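Local coordinates for protein virulence factor (Pectobacterium carotovorum, PDB 2W3Y) that acts as an S-palmitoylated, lipid-vesicle-binding virulence factor of a bacterial pathogen of Drosophila, at residues K188-Q202 with E218-I230. Sequence-based numbering, arbitrary orientation.
With PLM (palmitic acid), chain C.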
loop_
_atom_site.group_PDB
_atom_site.type_symbol
_atom_site.label_atom_id
_atom_site.label_comp_id
_atom_site.label_asym_id
_atom_site.label_seq_id
_atom_site.Cartn_x
_atom_site.Cartn_y
_atom_site.Cartn_z
ATOM N N LYS A 188 -8.045 -2.911 -13.032
ATOM C CA LYS A 188 -7.991 -1.645 -12.301
ATOM C C LYS A 188 -6.775 -1.612 -11.367
ATOM O O LYS A 188 -6.739 -2.346 -10.377
ATOM C CB LYS A 188 -9.291 -1.413 -11.507
ATOM C CG LYS A 188 -9.401 -0.030 -10.844
ATOM C CD LYS A 188 -10.551 0.046 -9.818
ATOM C CE LYS A 188 -11.930 -0.072 -10.471
ATOM N NZ LYS A 188 -12.186 0.979 -11.512
ATOM N N PRO A 189 -5.745 -0.807 -11.710
ATOM C CA PRO A 189 -4.654 -0.618 -10.759
ATOM C C PRO A 189 -4.881 0.565 -9.807
ATOM O O PRO A 189 -5.130 1.688 -10.266
ATOM C CB PRO A 189 -3.446 -0.363 -11.656
ATOM C CG PRO A 189 -4.016 0.260 -12.915
ATOM C CD PRO A 189 -5.489 -0.116 -12.994
ATOM N N ARG A 190 -4.787 0.313 -8.499
ATOM C CA ARG A 190 -4.965 1.383 -7.476
ATOM C C ARG A 190 -3.716 1.600 -6.605
ATOM O O ARG A 190 -3.049 0.623 -6.217
ATOM C CB ARG A 190 -6.145 1.055 -6.555
ATOM C CG ARG A 190 -7.517 1.033 -7.206
ATOM C CD ARG A 190 -8.603 0.575 -6.196
ATOM N NE ARG A 190 -8.697 -0.894 -6.055
ATOM C CZ ARG A 190 -9.172 -1.534 -4.977
ATOM N NH1 ARG A 190 -9.605 -0.842 -3.925
ATOM N NH2 ARG A 190 -9.214 -2.872 -4.940
ATOM N N PHE A 191 -3.434 2.879 -6.306
ATOM C CA PHE A 191 -2.390 3.343 -5.402
ATOM C C PHE A 191 -3.092 3.784 -4.103
ATOM O O PHE A 191 -3.991 4.632 -4.137
ATOM C CB PHE A 191 -1.647 4.518 -6.064
ATOM C CG PHE A 191 -0.654 5.240 -5.176
ATOM C CD1 PHE A 191 0.677 4.844 -5.112
ATOM C CD2 PHE A 191 -1.042 6.372 -4.446
ATOM C CE1 PHE A 191 1.598 5.553 -4.307
ATOM C CE2 PHE A 191 -0.140 7.068 -3.647
ATOM C CZ PHE A 191 1.176 6.663 -3.572
ATOM N N LEU A 192 -2.706 3.180 -2.981
ATOM C CA LEU A 192 -3.372 3.409 -1.672
ATOM C C LEU A 192 -2.389 3.618 -0.513
ATOM O O LEU A 192 -1.440 2.852 -0.375
ATOM C CB LEU A 192 -4.306 2.230 -1.342
ATOM C CG LEU A 192 -5.478 1.987 -2.305
ATOM C CD1 LEU A 192 -6.033 0.564 -2.232
ATOM C CD2 LEU A 192 -6.599 3.027 -2.101
ATOM N N ILE A 193 -2.608 4.666 0.301
ATOM C CA ILE A 193 -1.865 4.844 1.561
ATOM C C ILE A 193 -2.867 4.912 2.710
ATOM O O ILE A 193 -3.724 5.787 2.729
ATOM C CB ILE A 193 -0.947 6.108 1.623
ATOM C CG1 ILE A 193 -0.195 6.389 0.296
ATOM C CG2 ILE A 193 -0.012 6.010 2.854
ATOM C CD1 ILE A 193 1.067 5.523 0.035
ATOM N N TYR A 194 -2.782 3.945 3.620
ATOM C CA TYR A 194 -3.704 3.850 4.761
ATOM C C TYR A 194 -2.885 4.024 6.010
ATOM O O TYR A 194 -1.725 3.595 6.056
ATOM C CB TYR A 194 -4.398 2.487 4.808
ATOM C CG TYR A 194 -5.572 2.313 3.866
ATOM C CD1 TYR A 194 -5.703 3.072 2.694
ATOM C CD2 TYR A 194 -6.528 1.345 4.124
ATOM C CE1 TYR A 194 -6.781 2.885 1.842
ATOM C CE2 TYR A 194 -7.601 1.152 3.278
ATOM C CZ TYR A 194 -7.726 1.921 2.143
ATOM O OH TYR A 194 -8.820 1.700 1.324
ATOM N N GLY A 195 -3.478 4.655 7.024
ATOM C CA GLY A 195 -2.746 4.928 8.255
ATOM C C GLY A 195 -3.583 4.699 9.497
ATOM O O GLY A 195 -4.726 5.155 9.576
ATOM N N THR A 196 -3.015 3.963 10.443
ATOM C CA THR A 196 -3.642 3.753 11.758
ATOM C C THR A 196 -2.549 3.726 12.838
ATOM O O THR A 196 -1.424 4.198 12.607
ATOM C CB THR A 196 -4.615 2.496 11.755
ATOM O OG1 THR A 196 -5.493 2.502 12.903
ATOM C CG2 THR A 196 -3.852 1.146 11.652
ATOM N N HIS A 197 -2.887 3.229 14.022
ATOM C CA HIS A 197 -1.926 3.045 15.099
ATOM C C HIS A 197 -2.449 1.924 15.997
ATOM O O HIS A 197 -3.634 1.572 15.916
ATOM C CB HIS A 197 -1.719 4.342 15.916
ATOM C CG HIS A 197 -2.987 4.891 16.499
ATOM N ND1 HIS A 197 -3.389 4.628 17.790
ATOM C CD2 HIS A 197 -3.971 5.637 15.947
ATOM C CE1 HIS A 197 -4.546 5.219 18.022
ATOM N NE2 HIS A 197 -4.921 5.837 16.918
ATOM N N PHE A 198 -1.561 1.368 16.824
ATOM C CA PHE A 198 -1.945 0.422 17.861
ATOM C C PHE A 198 -1.849 1.153 19.194
ATOM O O PHE A 198 -0.782 1.631 19.554
ATOM C CB PHE A 198 -0.988 -0.777 17.927
ATOM C CG PHE A 198 -1.080 -1.727 16.770
ATOM C CD1 PHE A 198 -1.789 -2.931 16.895
ATOM C CD2 PHE A 198 -0.411 -1.458 15.570
ATOM C CE1 PHE A 198 -1.863 -3.848 15.833
ATOM C CE2 PHE A 198 -0.466 -2.377 14.494
ATOM C CZ PHE A 198 -1.205 -3.570 14.627
ATOM N N LYS A 199 -2.960 1.216 19.915
ATOM C CA LYS A 199 -2.986 1.655 21.315
ATOM C C LYS A 199 -2.427 0.532 22.206
ATOM O O LYS A 199 -2.401 -0.631 21.802
ATOM C CB LYS A 199 -4.435 1.968 21.742
ATOM C CG LYS A 199 -5.144 3.040 20.924
ATOM C CD LYS A 199 -6.408 3.527 21.655
ATOM C CE LYS A 199 -7.520 3.888 20.701
ATOM N NZ LYS A 199 -7.110 4.896 19.692
ATOM N N GLN A 200 -1.986 0.870 23.419
ATOM C CA GLN A 200 -1.380 -0.140 24.301
ATOM C C GLN A 200 -2.188 -1.447 24.381
ATOM O O GLN A 200 -1.630 -2.528 24.232
ATOM C CB GLN A 200 -1.138 0.415 25.721
ATOM C CG GLN A 200 -0.395 -0.577 26.632
ATOM C CD GLN A 200 0.949 -0.993 26.057
ATOM O OE1 GLN A 200 1.713 -0.154 25.586
ATOM N NE2 GLN A 200 1.239 -2.290 26.080
ATOM N N GLU A 201 -3.504 -1.329 24.576
ATOM C CA GLU A 201 -4.389 -2.488 24.776
ATOM C C GLU A 201 -4.592 -3.319 23.495
ATOM O O GLU A 201 -5.071 -4.451 23.547
ATOM C CB GLU A 201 -5.728 -2.043 25.379
ATOM C CG GLU A 201 -6.574 -1.132 24.461
ATOM C CD GLU A 201 -7.973 -0.843 24.998
ATOM O OE1 GLU A 201 -8.101 -0.093 26.005
ATOM O OE2 GLU A 201 -8.957 -1.351 24.395
ATOM N N GLN A 202 -4.207 -2.753 22.354
ATOM C CA GLN A 202 -4.280 -3.440 21.068
ATOM C C GLN A 202 -2.993 -4.178 20.673
ATOM O O GLN A 202 -2.994 -4.942 19.702
ATOM C CB GLN A 202 -4.621 -2.431 19.977
ATOM C CG GLN A 202 -6.014 -1.871 20.058
ATOM C CD GLN A 202 -6.228 -0.797 19.044
ATOM O OE1 GLN A 202 -5.564 0.242 19.075
ATOM N NE2 GLN A 202 -7.186 -1.016 18.144
ATOM N N GLU A 218 -10.597 -3.044 16.327
ATOM C CA GLU A 218 -11.235 -1.724 16.291
ATOM C C GLU A 218 -10.192 -0.670 15.932
ATOM O O GLU A 218 -9.437 -0.213 16.795
ATOM C CB GLU A 218 -11.941 -1.386 17.627
ATOM C CG GLU A 218 -12.802 -0.103 17.541
ATOM C CD GLU A 218 -13.336 0.395 18.887
ATOM O OE1 GLU A 218 -12.545 0.596 19.842
ATOM O OE2 GLU A 218 -14.560 0.626 18.976
ATOM N N PHE A 219 -10.119 -0.328 14.645
ATOM C CA PHE A 219 -9.105 0.610 14.153
ATOM C C PHE A 219 -9.743 1.678 13.298
ATOM O O PHE A 219 -10.540 1.384 12.406
ATOM C CB PHE A 219 -8.017 -0.099 13.332
ATOM C CG PHE A 219 -7.167 -1.043 14.123
ATOM C CD1 PHE A 219 -5.960 -0.617 14.671
ATOM C CD2 PHE A 219 -7.560 -2.374 14.301
ATOM C CE1 PHE A 219 -5.156 -1.498 15.400
ATOM C CE2 PHE A 219 -6.777 -3.266 15.024
ATOM C CZ PHE A 219 -5.559 -2.826 15.578
ATOM N N GLY A 220 -9.390 2.926 13.582
ATOM C CA GLY A 220 -9.755 4.035 12.726
ATOM C C GLY A 220 -8.631 4.204 11.727
ATOM O O GLY A 220 -7.483 4.418 12.104
ATOM N N VAL A 221 -8.970 4.085 10.445
ATOM C CA VAL A 221 -7.980 4.084 9.368
ATOM C C VAL A 221 -8.199 5.287 8.452
ATOM O O VAL A 221 -9.262 5.413 7.841
ATOM C CB VAL A 221 -8.039 2.759 8.548
ATOM C CG1 VAL A 221 -6.898 2.691 7.552
ATOM C CG2 VAL A 221 -8.060 1.502 9.511
ATOM N N ASP A 222 -7.201 6.161 8.362
ATOM C CA ASP A 222 -7.211 7.293 7.428
ATOM C C ASP A 222 -6.767 6.811 6.052
ATOM O O ASP A 222 -5.808 6.041 5.952
ATOM C CB ASP A 222 -6.232 8.362 7.887
ATOM C CG ASP A 222 -6.610 8.976 9.209
ATOM O OD1 ASP A 222 -7.780 9.387 9.371
ATOM O OD2 ASP A 222 -5.714 9.056 10.084
ATOM N N THR A 223 -7.455 7.252 5.003
ATOM C CA THR A 223 -7.217 6.733 3.658
ATOM C C THR A 223 -6.958 7.823 2.622
ATOM O O THR A 223 -7.550 8.914 2.674
ATOM C CB THR A 223 -8.371 5.777 3.156
ATOM O OG1 THR A 223 -9.548 6.525 2.826
ATOM C CG2 THR A 223 -8.737 4.711 4.197
ATOM N N VAL A 224 -6.081 7.511 1.676
ATOM C CA VAL A 224 -5.818 8.344 0.495
ATOM C C VAL A 224 -5.393 7.400 -0.639
ATOM O O VAL A 224 -4.784 6.349 -0.398
ATOM C CB VAL A 224 -4.784 9.484 0.757
ATOM C CG1 VAL A 224 -3.361 8.964 0.806
ATOM C CG2 VAL A 224 -4.918 10.616 -0.290
ATOM N N GLY A 225 -5.764 7.754 -1.861
ATOM C CA GLY A 225 -5.469 6.903 -3.001
ATOM C C GLY A 225 -6.182 7.281 -4.279
ATOM O O GLY A 225 -6.982 8.219 -4.314
ATOM N N GLY A 226 -5.885 6.536 -5.341
ATOM C CA GLY A 226 -6.543 6.742 -6.616
ATOM C C GLY A 226 -6.302 5.579 -7.543
ATOM O O GLY A 226 -5.548 4.663 -7.219
ATOM N N THR A 227 -6.957 5.628 -8.693
ATOM C CA THR A 227 -6.828 4.621 -9.745
ATOM C C THR A 227 -5.845 5.163 -10.782
ATOM O O THR A 227 -5.985 6.302 -11.223
ATOM C CB THR A 227 -8.196 4.381 -10.407
ATOM O OG1 THR A 227 -9.145 3.947 -9.419
ATOM C CG2 THR A 227 -8.120 3.330 -11.530
ATOM N N PHE A 228 -4.849 4.362 -11.169
ATOM C CA PHE A 228 -3.904 4.799 -12.195
ATOM C C PHE A 228 -4.508 4.814 -13.601
ATOM O O PHE A 228 -5.291 3.948 -13.958
ATOM C CB PHE A 228 -2.614 3.968 -12.188
ATOM C CG PHE A 228 -1.575 4.460 -13.167
ATOM C CD1 PHE A 228 -0.949 5.687 -12.977
ATOM C CD2 PHE A 228 -1.230 3.697 -14.285
ATOM C CE1 PHE A 228 0.002 6.149 -13.877
ATOM C CE2 PHE A 228 -0.274 4.152 -15.184
ATOM C CZ PHE A 228 0.338 5.368 -14.986
ATOM N N ARG A 229 -4.109 5.819 -14.381
ATOM C CA ARG A 229 -4.552 5.993 -15.760
ATOM C C ARG A 229 -3.792 5.042 -16.682
ATOM O O ARG A 229 -3.010 5.477 -17.536
ATOM C CB ARG A 229 -4.334 7.445 -16.195
ATOM C CG ARG A 229 -5.141 8.458 -15.422
ATOM C CD ARG A 229 -5.286 9.737 -16.218
ATOM N NE ARG A 229 -4.402 10.790 -15.752
ATOM C CZ ARG A 229 -4.040 11.845 -16.475
ATOM N NH1 ARG A 229 -4.454 11.990 -17.724
ATOM N NH2 ARG A 229 -3.236 12.747 -15.945
ATOM N N ILE A 230 -4.029 3.745 -16.509
ATOM C CA ILE A 230 -3.294 2.709 -17.257
ATOM C C ILE A 230 -3.620 2.707 -18.766
ATOM O O ILE A 230 -2.747 2.419 -19.601
ATOM C CB ILE A 230 -3.498 1.292 -16.616
ATOM C CG1 ILE A 230 -2.493 0.273 -17.162
ATOM C CG2 ILE A 230 -4.945 0.808 -16.755
ATOM C CD1 ILE A 230 -1.052 0.491 -16.709
HETATM C C1 PLM C . -0.386 -11.766 13.194
HETATM O O2 PLM C . 0.101 -12.378 14.181
HETATM C C2 PLM C . -0.891 -10.337 13.350
HETATM C C3 PLM C . -0.012 -9.298 12.659
HETATM C C4 PLM C . -0.508 -7.863 12.856
HETATM C C5 PLM C . -1.700 -7.518 11.964
HETATM C C6 PLM C . -2.559 -6.393 12.540
HETATM C C7 PLM C . -3.463 -5.784 11.470
HETATM C C8 PLM C . -4.750 -5.175 12.039
HETATM C C9 PLM C . -4.674 -3.651 11.960
HETATM C CA PLM C . -5.647 -3.028 10.965
HETATM C CB PLM C . -4.916 -2.385 9.792
HETATM C CC PLM C . -5.825 -2.324 8.575
HETATM C CD PLM C . -5.085 -2.672 7.291
HETATM C CE PLM C . -5.160 -1.508 6.317
HETATM C CF PLM C . -4.848 -1.944 4.892
HETATM O O HOH W 1 -11.745 3.581 -10.289
HETATM O O HOH W 2 -6.268 6.886 11.682
HETATM O O HOH W 3 -8.805 -3.562 18.618
#
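F219 leans from strand 218-228 across the end of strand 188-198, between Q202 and the bound palmitic acid. Its CB passes T196 OG1, and CG, anti to its own carbonyl carbon (chi1 -66°), directs the ring toward segment 188-202. CD1 lies 3.4 Å from H197 O, which sits at the ring edge. Farther out, Q202 NE2 lies over one face, toward the rim and 3.4 Å from CE1, while PLM C9 lies over the centre of the opposite face, 3.7 Å from CE2. At the tip, CZ touches F198 CE1 at 3.8 Å in an edge-to-face stack, the rim of F219 turned to the F198 face with the planes at 77°. The phenyl ring is thus clamped between amide and acyl chain. The same Q202 NE2 gives a weak, bent bond to E218 O, and Q202 OE1 accepts K199 N, which helps fix how the amide is turned.

Here the regular antiparallel pairing has ended: T196 OG1, rather than a backbone N-H, reaches G220 O at 2.9 Å, from above the carbonyl plane. From G195–D222 back to F191–G226 the backbones bond in both directions at each hydrogen-bonded pair, and F228 N to P189 O continues the series. On the lipid side of this run, T223 CG2 stands 3.5 Å above the centre of the Y194 ring in a CH-pi contact, and V221 CG1 packs on Y194 CD2. PLM CF, the far end of the acyl chain, meets that same CD2 at 3.8 Å; with F219 and F198, whose ring edge faces PLM C6, Y194 lines the lipid site. I193 and V224 point to the other side, where helix 91-105 packs on both; strand 166-179 pairs with the other edge of strand 188-198, and strand 109-121 continues the sheet beyond strand 218-228.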